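Local coordinates for protein 1,3-alpha-isomaltosidase (Kribbella flavida DSM 17836, PDB 5X3I) that hydrolyses the alpha-1,3-glucosidic linkages of the cyclic tetrasaccharide cyclobis-(1-6)-alpha-nigerosyl, yielding isomaltose in the intracellular breakdown of this starch-derived sugar, at residues L396-F401 and W433-A438; H418-A423 and M440-V445; Q340-W345 and W392-Q397. The protein carries 1 engineered substitution. All coordinates share one frame; numbering follows the deposited sequence.

Contact 1: residues L396-F401 and W433-A438; sequences LQKTEF and WWFPQA
The two backbones draw together at Lys-398 and Ala-438, whose CA atoms are 4.4 Å apart, just where 433-438 folds through a type II beta turn from Phe-435 to Ala-438. The Lys-398 chain passes the Phe-435 ring at about a right angle: CG comes by CD2 and CE2, and CE settles over one face, offset toward the rim. CE sits 3.6 Å from the centroid of the Phe-435 ring in a CH-pi contact. NZ follows over the same face, 4.5 Å from the Phe-435 centroid and 23° off the ring normal, a cation-pi approach; the ammonium also has a hydrogen bond to the carbonyl of Glu-339. With CG beside the backbone N (chi1 -68°) and the chain extended from there on, Lys-398 starts off away from its partner segment and still ends up over the ring. Both segments belong to the TIM-barrel domain of this family 31 glycoside hydrolase: 396-401 leads from barrel strand 388-393 to helix 404-415, and the other segment lies in the long loop following that helix. Leu-396 packs against Trp-434, Phe-435 and Ala-438. Its CD1 meets Phe-435 CB at 3.8 Å and, more loosely, Trp-434 CZ3 at 4.3 Å, while its CB packs on Ala-438 CB at 3.8 Å. The polar side is held by Thr-399, whose OG1 donates to Gln-437 O over a short 2.6 Å. This hydroxyl stands above the carbonyl plane, 67° out of it, and Gln-437 O takes a further bond from Arg-429 NE. On the solvent side, one water accepts from Glu-400 N and donates to Pro-436 O at 3.1 Å, bridging the two loops beside the place where Glu-400 OE1 approaches Pro-436 CD.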
loop_
_atom_site.group_PDB
_atom_site.type_symbol
_atom_site.label_atom_id
_atom_site.label_comp_id
_atom_site.label_asym_id
_atom_site.label_seq_id
_atom_site.Cartn_x
_atom_site.Cartn_y
_atom_site.Cartn_z
ATOM N N LEU A 396 11.033 -10.413 -4.259
ATOM C CA LEU A 396 10.748 -11.737 -4.796
ATOM C C LEU A 396 11.924 -12.244 -5.613
ATOM O O LEU A 396 12.527 -11.487 -6.369
ATOM C CB LEU A 396 9.500 -11.709 -5.677
ATOM C CG LEU A 396 8.173 -11.395 -4.991
ATOM C CD1 LEU A 396 7.064 -11.187 -6.018
ATOM C CD2 LEU A 396 7.834 -12.515 -4.025
ATOM N N GLN A 397 12.220 -13.524 -5.461
ATOM C CA GLN A 397 13.250 -14.187 -6.231
ATOM C C GLN A 397 12.624 -15.234 -7.145
ATOM O O GLN A 397 12.154 -16.265 -6.672
ATOM C CB GLN A 397 14.264 -14.839 -5.304
ATOM C CG GLN A 397 15.486 -15.380 -6.005
ATOM C CD GLN A 397 16.407 -14.265 -6.471
ATOM O OE1 GLN A 397 16.311 -13.147 -5.997
ATOM N NE2 GLN A 397 17.284 -14.570 -7.412
ATOM N N LYS A 398 12.644 -14.966 -8.446
ATOM C CA LYS A 398 12.028 -15.841 -9.437
ATOM C C LYS A 398 12.614 -17.244 -9.393
ATOM O O LYS A 398 13.826 -17.421 -9.319
ATOM C CB LYS A 398 12.184 -15.266 -10.842
ATOM C CG LYS A 398 11.391 -14.001 -11.101
ATOM C CD LYS A 398 11.408 -13.661 -12.575
ATOM C CE LYS A 398 10.692 -12.363 -12.858
ATOM N NZ LYS A 398 10.691 -12.029 -14.297
ATOM N N THR A 399 11.730 -18.230 -9.344
ATOM C CA THR A 399 12.112 -19.636 -9.402
ATOM C C THR A 399 11.949 -20.309 -10.769
ATOM O O THR A 399 12.299 -21.468 -10.927
ATOM C CB THR A 399 11.305 -20.431 -8.388
ATOM O OG1 THR A 399 9.912 -20.201 -8.619
ATOM C CG2 THR A 399 11.655 -19.965 -6.997
ATOM N N GLU A 400 11.419 -19.588 -11.748
ATOM C CA GLU A 400 11.041 -20.201 -13.019
ATOM C C GLU A 400 12.236 -20.476 -13.929
ATOM O O GLU A 400 12.089 -21.090 -14.979
ATOM C CB GLU A 400 10.024 -19.323 -13.748
ATOM C CG GLU A 400 10.621 -18.080 -14.363
ATOM C CD GLU A 400 9.627 -16.943 -14.472
ATOM O OE1 GLU A 400 9.120 -16.498 -13.422
ATOM O OE2 GLU A 400 9.356 -16.498 -15.606
ATOM N N PHE A 401 13.418 -20.023 -13.536
ATOM C CA PHE A 401 14.608 -20.257 -14.340
ATOM C C PHE A 401 15.478 -21.344 -13.743
ATOM O O PHE A 401 15.701 -21.376 -12.542
ATOM C CB PHE A 401 15.407 -18.965 -14.491
ATOM C CG PHE A 401 14.656 -17.883 -15.189
ATOM C CD1 PHE A 401 14.603 -17.844 -16.567
ATOM C CD2 PHE A 401 13.990 -16.913 -14.470
ATOM C CE1 PHE A 401 13.910 -16.852 -17.213
ATOM C CE2 PHE A 401 13.297 -15.917 -15.111
ATOM C CZ PHE A 401 13.255 -15.886 -16.485
ATOM N N TRP A 433 -0.412 -14.208 -8.556
ATOM C CA TRP A 433 -0.663 -14.350 -9.981
ATOM C C TRP A 433 0.430 -13.918 -10.958
ATOM O O TRP A 433 0.564 -14.564 -12.000
ATOM C CB TRP A 433 -1.995 -13.759 -10.376
ATOM C CG TRP A 433 -2.912 -14.789 -10.285
ATOM C CD1 TRP A 433 -3.133 -15.776 -11.191
ATOM C CD2 TRP A 433 -3.664 -15.113 -9.137
ATOM N NE1 TRP A 433 -4.053 -16.649 -10.706
ATOM C CE2 TRP A 433 -4.403 -16.257 -9.443
ATOM C CE3 TRP A 433 -3.843 -14.502 -7.896
ATOM C CZ2 TRP A 433 -5.290 -16.812 -8.543
ATOM C CZ3 TRP A 433 -4.714 -15.059 -7.015
ATOM C CH2 TRP A 433 -5.419 -16.198 -7.333
ATOM N N TRP A 434 1.237 -12.919 -10.599
ATOM C CA TRP A 434 2.483 -12.629 -11.415
ATOM C C TRP A 434 3.805 -12.853 -10.599
ATOM O O TRP A 434 3.762 -12.847 -9.451
ATOM C CB TRP A 434 2.306 -11.230 -12.066
ATOM C CG TRP A 434 3.383 -10.161 -12.206
ATOM C CD1 TRP A 434 3.742 -9.546 -13.362
ATOM C CD2 TRP A 434 4.156 -9.535 -11.180
ATOM N NE1 TRP A 434 4.684 -8.608 -13.133
ATOM C CE2 TRP A 434 4.958 -8.571 -11.800
ATOM C CE3 TRP A 434 4.257 -9.699 -9.815
ATOM C CZ2 TRP A 434 5.853 -7.795 -11.105
ATOM C CZ3 TRP A 434 5.136 -8.933 -9.137
ATOM C CH2 TRP A 434 5.925 -7.983 -9.782
ATOM N N PHE A 435 4.943 -13.080 -11.220
ATOM C CA PHE A 435 6.142 -13.581 -10.553
ATOM C C PHE A 435 5.772 -14.930 -9.881
ATOM O O PHE A 435 5.837 -15.023 -8.699
ATOM C CB PHE A 435 6.682 -12.585 -9.499
ATOM C CG PHE A 435 7.699 -11.601 -10.014
ATOM C CD1 PHE A 435 7.339 -10.626 -10.894
ATOM C CD2 PHE A 435 9.015 -11.664 -9.611
ATOM C CE1 PHE A 435 8.243 -9.725 -11.373
ATOM C CE2 PHE A 435 9.918 -10.758 -10.048
ATOM C CZ PHE A 435 9.535 -9.785 -10.940
ATOM N N PRO A 436 5.341 -15.935 -10.659
ATOM C CA PRO A 436 4.720 -17.130 -10.085
ATOM C C PRO A 436 5.704 -17.988 -9.317
ATOM O O PRO A 436 6.782 -18.282 -9.826
ATOM C CB PRO A 436 4.212 -17.878 -11.314
ATOM C CG PRO A 436 5.200 -17.520 -12.379
ATOM C CD PRO A 436 5.576 -16.083 -12.107
ATOM N N GLN A 437 5.321 -18.401 -8.118
ATOM C CA GLN A 437 6.137 -19.300 -7.316
ATOM C C GLN A 437 7.485 -18.704 -6.930
ATOM O O GLN A 437 8.404 -19.438 -6.586
ATOM C CB GLN A 437 6.371 -20.608 -8.074
ATOM C CG GLN A 437 5.106 -21.257 -8.576
ATOM C CD GLN A 437 4.390 -21.985 -7.480
ATOM O OE1 GLN A 437 4.801 -23.074 -7.080
ATOM N NE2 GLN A 437 3.321 -21.384 -6.964
ATOM N N ALA A 438 7.595 -17.381 -6.948
ATOM C CA ALA A 438 8.835 -16.734 -6.537
ATOM C C ALA A 438 9.014 -16.862 -5.027
ATOM O O ALA A 438 8.040 -16.834 -4.293
ATOM C CB ALA A 438 8.839 -15.268 -6.957
HETATM O O HOH W 1 9.363 -17.200 -11.135
#

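Contact 2: residues H418-A423 and M440-V445; sequences HAVLEA and MPDLSV
Ala-419 and Pro-441 form a single antiparallel beta bridge, a non-hydrogen-bonded pair flanked by two backbone bonds: Val-420 N to Met-440 O at 2.9 Å, nearly straight at 173°, and Asp-442 N to His-418 O at 2.8 Å. It ties together two parts of the long loop that runs between helices 404-415 and 446-454 in the TIM-barrel domain. Val-420 supplies most of the side-chain packing. Its CG1 is anti to the backbone N (chi1 175°), which leaves CG2 beside that nitrogen and turned to 440-445; this methyl touches Met-440 CB at 4.0 Å and Asp-442 CB at 3.9 Å. Met-440 then carries its sulfur end away from the bridge. His-418 likewise leads its ring away, to stack on Trp-451 and bond through ND1 to Thr-448 OG1, so its share in the bridge is the carbonyl. Asp-442 points toward the opposing segment, with both carboxylate oxygens engaged. OD1 closes an Asx turn by accepting from Ser-444 N, and it takes the Ser-444 hydroxyl as well, OG to OD1 2.7 Å; the two donors use the anti and syn sides of that oxygen but come from the same face of the carboxylate. OD2 accepts from Ala-484 N, and also from a water that lies 2.6 Å from Asp-442 OD2 and gives its second proton to Ala-419 O at 2.8 Å.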
loop_
_atom_site.group_PDB
_atom_site.type_symbol
_atom_site.label_atom_id
_atom_site.label_comp_id
_atom_site.label_asym_id
_atom_site.label_seq_id
_atom_site.Cartn_x
_atom_site.Cartn_y
_atom_site.Cartn_z
ATOM N N HIS A 418 17.582 -18.111 3.726
ATOM C CA HIS A 418 17.208 -16.724 3.467
ATOM C C HIS A 418 15.759 -16.572 2.997
ATOM O O HIS A 418 15.315 -15.466 2.720
ATOM C CB HIS A 418 18.140 -16.100 2.426
ATOM C CG HIS A 418 19.553 -15.947 2.887
ATOM N ND1 HIS A 418 19.890 -15.317 4.064
ATOM C CD2 HIS A 418 20.720 -16.333 2.320
ATOM C CE1 HIS A 418 21.201 -15.330 4.207
ATOM N NE2 HIS A 418 21.727 -15.940 3.165
ATOM N N ALA A 419 15.045 -17.685 2.866
ATOM C CA ALA A 419 13.682 -17.649 2.341
ATOM C C ALA A 419 12.628 -17.800 3.438
ATOM O O ALA A 419 12.804 -18.576 4.371
ATOM C CB ALA A 419 13.487 -18.734 1.293
ATOM N N VAL A 420 11.537 -17.057 3.301
ATOM C CA VAL A 420 10.368 -17.242 4.144
ATOM C C VAL A 420 9.874 -18.677 3.957
ATOM O O VAL A 420 9.851 -19.178 2.837
ATOM C CB VAL A 420 9.248 -16.239 3.803
ATOM C CG1 VAL A 420 7.979 -16.540 4.609
ATOM C CG2 VAL A 420 9.714 -14.807 4.048
ATOM N N LEU A 421 9.502 -19.329 5.050
ATOM C CA LEU A 421 9.205 -20.762 5.039
ATOM C C LEU A 421 7.727 -21.100 5.256
ATOM O O LEU A 421 7.006 -20.365 5.921
ATOM C CB LEU A 421 10.018 -21.474 6.116
ATOM C CG LEU A 421 11.543 -21.465 6.037
ATOM C CD1 LEU A 421 12.123 -22.283 7.202
ATOM C CD2 LEU A 421 12.011 -22.001 4.701
ATOM N N GLU A 422 7.298 -22.224 4.683
ATOM C CA GLU A 422 6.014 -22.816 5.029
ATOM C C GLU A 422 6.140 -23.522 6.373
ATOM O O GLU A 422 7.238 -23.655 6.913
ATOM C CB GLU A 422 5.560 -23.825 3.971
ATOM C CG GLU A 422 5.447 -23.298 2.563
ATOM C CD GLU A 422 4.072 -22.753 2.245
ATOM O OE1 GLU A 422 3.222 -22.667 3.153
ATOM O OE2 GLU A 422 3.834 -22.409 1.078
ATOM N N ALA A 423 5.022 -24.032 6.875
ATOM C CA ALA A 423 5.006 -24.725 8.155
ATOM C C ALA A 423 5.823 -26.008 8.077
ATOM O O ALA A 423 6.455 -26.399 9.045
ATOM C CB ALA A 423 3.568 -25.030 8.581
ATOM N N MET A 440 10.263 -15.456 -1.278
ATOM C CA MET A 440 10.359 -14.176 -0.584
ATOM C C MET A 440 11.578 -14.180 0.324
ATOM O O MET A 440 11.698 -15.057 1.166
ATOM C CB MET A 440 9.102 -13.891 0.251
ATOM C CG MET A 440 7.812 -13.645 -0.533
ATOM S SD MET A 440 6.382 -13.403 0.562
ATOM C CE MET A 440 6.640 -11.720 1.109
ATOM N N PRO A 441 12.482 -13.196 0.170
ATOM C CA PRO A 441 13.591 -13.162 1.129
ATOM C C PRO A 441 13.049 -12.874 2.521
ATOM O O PRO A 441 12.119 -12.089 2.656
ATOM C CB PRO A 441 14.472 -12.013 0.620
ATOM C CG PRO A 441 13.530 -11.106 -0.075
ATOM C CD PRO A 441 12.452 -12.003 -0.688
ATOM N N ASP A 442 13.626 -13.458 3.553
ATOM C CA ASP A 442 13.026 -13.233 4.842
ATOM C C ASP A 442 13.709 -12.022 5.443
ATOM O O ASP A 442 14.726 -12.130 6.110
ATOM C CB ASP A 442 13.229 -14.488 5.704
ATOM C CG ASP A 442 12.547 -14.421 7.052
ATOM O OD1 ASP A 442 12.107 -13.348 7.487
ATOM O OD2 ASP A 442 12.481 -15.482 7.693
ATOM N N LEU A 443 13.008 -10.904 5.378
ATOM C CA LEU A 443 13.601 -9.610 5.686
ATOM C C LEU A 443 13.304 -9.290 7.138
ATOM O O LEU A 443 13.622 -8.213 7.621
ATOM C CB LEU A 443 13.084 -8.519 4.738
ATOM C CG LEU A 443 13.498 -8.705 3.267
ATOM C CD1 LEU A 443 12.806 -7.711 2.369
ATOM C CD2 LEU A 443 15.024 -8.632 3.086
ATOM N N SER A 444 12.679 -10.245 7.823
ATOM C CA SER A 444 12.392 -10.085 9.242
ATOM C C SER A 444 13.646 -10.111 10.111
ATOM O O SER A 444 13.591 -9.715 11.263
ATOM C CB SER A 444 11.422 -11.168 9.730
ATOM O OG SER A 444 12.093 -12.379 10.021
ATOM N N VAL A 445 14.762 -10.601 9.580
ATOM C CA VAL A 445 15.989 -10.643 10.373
ATOM C C VAL A 445 17.189 -10.011 9.658
ATOM O O VAL A 445 17.283 -10.014 8.431
ATOM C CB VAL A 445 16.363 -12.082 10.785
ATOM C CG1 VAL A 445 15.290 -12.671 11.704
ATOM C CG2 VAL A 445 16.568 -12.944 9.571
HETATM O O HOH W 2 13.241 -17.838 7.024
HETATM O O HOH W 3 10.162 -17.881 0.228
#

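Contact 3: residues Q340-W345 and W392-Q397; sequences QGITIW and WQIPLQ
Ile-342 points into the 392-397 segment and meets Trp-392 at the ring's edge: its CG2 lies near the indole plane, 3.6 Å from both CE3 and CZ3 of Trp-392. The other branch, CG1, touches Ile-394 CG2 at 4.2 Å. Trp-392 is the last residue but one of strand 388-393, one of the eight parallel strands of the TIM barrel, and lies beside Ala-471, the engineered residue at the inferred nucleophile position. With CG anti to the backbone N (chi1 -175°), its six-membered ring swings toward Ile-342 while NE1 bonds to a glycerol, probably from the crystallisation liquor. Gln-393 bends at chi2 (-74°) and folds its amide back over its own strand. NE2 makes two bonds, to Ile-342 O at 3.0 Å, almost in line with the carbonyl, and to Trp-392 O at 2.9 Å; OE1 accepts from Arg-456 NE, so the amide's rotation is fixed from both ends. A leucine here would probably leave Ile-342 O without its amide donor, take this acceptor from Arg-456 NE and let the 340-345 loop shift against the strand end. Farther along, waters bridge Gln-340 O to Leu-396 O and Gly-341 O to Gln-397 OE1. Between the 340-345 loop and the end of the strand, apolar side chains carry the packing, while the carbonyls of Gln-340, Gly-341, Ile-342 and Leu-396 take bonds from the Gln-393 amide or from water.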
loop_
_atom_site.group_PDB
_atom_site.type_symbol
_atom_site.label_atom_id
_atom_site.label_comp_id
_atom_site.label_asym_id
_atom_site.label_seq_id
_atom_site.Cartn_x
_atom_site.Cartn_y
_atom_site.Cartn_z
ATOM N N GLN A 340 15.221 -10.769 -14.226
ATOM C CA GLN A 340 15.327 -12.069 -13.607
ATOM C C GLN A 340 15.536 -11.881 -12.109
ATOM O O GLN A 340 14.579 -11.952 -11.355
ATOM C CB GLN A 340 16.444 -12.893 -14.263
ATOM C CG GLN A 340 16.094 -13.274 -15.709
ATOM C CD GLN A 340 17.036 -14.282 -16.349
ATOM O OE1 GLN A 340 17.886 -14.878 -15.697
ATOM N NE2 GLN A 340 16.881 -14.467 -17.652
ATOM N N GLY A 341 16.723 -11.538 -11.709
ATOM C CA GLY A 341 16.973 -11.194 -10.344
ATOM C C GLY A 341 16.557 -9.803 -9.898
ATOM O O GLY A 341 16.409 -9.590 -8.754
ATOM N N ILE A 342 16.407 -8.881 -10.847
ATOM C CA ILE A 342 16.032 -7.513 -10.585
ATOM C C ILE A 342 17.036 -6.851 -9.654
ATOM O O ILE A 342 16.677 -6.113 -8.784
ATOM C CB ILE A 342 14.605 -7.356 -10.028
ATOM C CG1 ILE A 342 13.673 -8.466 -10.493
ATOM C CG2 ILE A 342 14.022 -6.003 -10.361
ATOM C CD1 ILE A 342 13.326 -8.480 -11.951
ATOM N N THR A 343 18.295 -7.161 -9.854
ATOM C CA THR A 343 19.365 -6.524 -9.150
ATOM C C THR A 343 20.552 -6.284 -10.077
ATOM O O THR A 343 21.593 -5.937 -9.644
ATOM C CB THR A 343 19.751 -7.289 -7.858
ATOM O OG1 THR A 343 20.614 -6.503 -7.060
ATOM C CG2 THR A 343 20.400 -8.590 -8.215
ATOM N N ILE A 344 20.329 -6.450 -11.368
ATOM C CA ILE A 344 21.372 -6.264 -12.387
ATOM C C ILE A 344 20.831 -5.524 -13.624
ATOM O O ILE A 344 19.727 -5.803 -14.065
ATOM C CB ILE A 344 21.954 -7.643 -12.815
ATOM C CG1 ILE A 344 22.764 -8.264 -11.676
ATOM C CG2 ILE A 344 22.803 -7.532 -14.078
ATOM C CD1 ILE A 344 23.207 -9.682 -11.947
ATOM N N TRP A 345 21.585 -4.571 -14.170
ATOM C CA TRP A 345 21.131 -3.845 -15.363
ATOM C C TRP A 345 20.879 -4.817 -16.529
ATOM O O TRP A 345 21.666 -5.722 -16.757
ATOM C CB TRP A 345 22.154 -2.789 -15.798
ATOM C CG TRP A 345 22.324 -1.604 -14.889
ATOM C CD1 TRP A 345 23.266 -1.442 -13.913
ATOM C CD2 TRP A 345 21.557 -0.399 -14.907
ATOM N NE1 TRP A 345 23.122 -0.209 -13.312
ATOM C CE2 TRP A 345 22.076 0.446 -13.905
ATOM C CE3 TRP A 345 20.480 0.049 -15.673
ATOM C CZ2 TRP A 345 21.554 1.702 -13.651
ATOM C CZ3 TRP A 345 19.963 1.302 -15.414
ATOM C CH2 TRP A 345 20.498 2.111 -14.411
ATOM N N TRP A 392 13.538 0.557 -9.504
ATOM C CA TRP A 392 12.462 -0.322 -9.049
ATOM C C TRP A 392 12.996 -1.582 -8.380
ATOM O O TRP A 392 14.021 -2.122 -8.781
ATOM C CB TRP A 392 11.581 -0.688 -10.242
ATOM C CG TRP A 392 10.324 -1.493 -9.983
ATOM C CD1 TRP A 392 9.093 -1.010 -9.637
ATOM C CD2 TRP A 392 10.164 -2.906 -10.151
ATOM N NE1 TRP A 392 8.189 -2.040 -9.545
ATOM C CE2 TRP A 392 8.820 -3.215 -9.858
ATOM C CE3 TRP A 392 11.030 -3.942 -10.506
ATOM C CZ2 TRP A 392 8.325 -4.514 -9.906
ATOM C CZ3 TRP A 392 10.535 -5.231 -10.558
ATOM C CH2 TRP A 392 9.194 -5.506 -10.255
ATOM N N GLN A 393 12.268 -2.041 -7.367
ATOM C CA GLN A 393 12.575 -3.256 -6.636
ATOM C C GLN A 393 11.299 -4.025 -6.294
ATOM O O GLN A 393 10.218 -3.437 -6.175
ATOM C CB GLN A 393 13.328 -2.938 -5.349
ATOM C CG GLN A 393 14.745 -2.472 -5.550
ATOM C CD GLN A 393 15.649 -3.612 -5.949
ATOM O OE1 GLN A 393 16.033 -4.429 -5.120
ATOM N NE2 GLN A 393 15.973 -3.684 -7.229
ATOM N N ILE A 394 11.451 -5.336 -6.146
ATOM C CA ILE A 394 10.388 -6.221 -5.698
ATOM C C ILE A 394 11.012 -7.242 -4.737
ATOM O O ILE A 394 12.118 -7.700 -4.970
ATOM C CB ILE A 394 9.694 -6.910 -6.912
ATOM C CG1 ILE A 394 8.467 -7.720 -6.482
ATOM C CG2 ILE A 394 10.680 -7.766 -7.698
ATOM C CD1 ILE A 394 7.227 -6.881 -6.274
ATOM N N PRO A 395 10.310 -7.605 -3.647
ATOM C CA PRO A 395 10.926 -8.555 -2.712
ATOM C C PRO A 395 10.602 -9.999 -3.075
ATOM O O PRO A 395 9.954 -10.700 -2.290
ATOM C CB PRO A 395 10.294 -8.177 -1.375
ATOM C CG PRO A 395 8.910 -7.728 -1.771
ATOM C CD PRO A 395 9.056 -7.048 -3.112
ATOM N N LEU A 396 11.033 -10.413 -4.259
ATOM C CA LEU A 396 10.748 -11.737 -4.796
ATOM C C LEU A 396 11.924 -12.244 -5.613
ATOM O O LEU A 396 12.527 -11.487 -6.369
ATOM C CB LEU A 396 9.500 -11.709 -5.677
ATOM C CG LEU A 396 8.173 -11.395 -4.991
ATOM C CD1 LEU A 396 7.064 -11.187 -6.018
ATOM C CD2 LEU A 396 7.834 -12.515 -4.025
ATOM N N GLN A 397 12.220 -13.524 -5.461
ATOM C CA GLN A 397 13.250 -14.187 -6.231
ATOM C C GLN A 397 12.624 -15.234 -7.145
ATOM O O GLN A 397 12.154 -16.265 -6.672
ATOM C CB GLN A 397 14.264 -14.839 -5.304
ATOM C CG GLN A 397 15.486 -15.380 -6.005
ATOM C CD GLN A 397 16.407 -14.265 -6.471
ATOM O OE1 GLN A 397 16.311 -13.147 -5.997
ATOM N NE2 GLN A 397 17.284 -14.570 -7.412
HETATM O O HOH W 4 13.872 -12.298 -8.799
HETATM O O HOH W 5 14.349 -9.268 -6.835
HETATM O O HOH W 6 17.744 -10.743 -6.328
HETATM O O HOH W 7 14.201 -6.431 -6.699
#

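Overall arrangement
Contacts 1 and 3 share Leu-396 and Gln-397, so the chain leaving strand 388-393 packs on 340-345 and on 433-438 in turn; their centres are about 11 Å apart. Phe-435 CE2 and Ile-394 CG2, at 3.9 Å, join their apolar parts. The centre of contact 2 lies about 15 Å from that of contact 1, which it meets where Leu-396 CD2 touches Met-440 CG, and about 16 Å from that of contact 3, where Pro-441 packs on Pro-395. Contacts 1 and 3 border the catalytic site: the side chain of Trp-392 is about 3 Å from that of Ala-471. Contact 2 lies farther off, the side chain of Met-440 about 8 Å from that of Glu-474, an active-site residue by similarity.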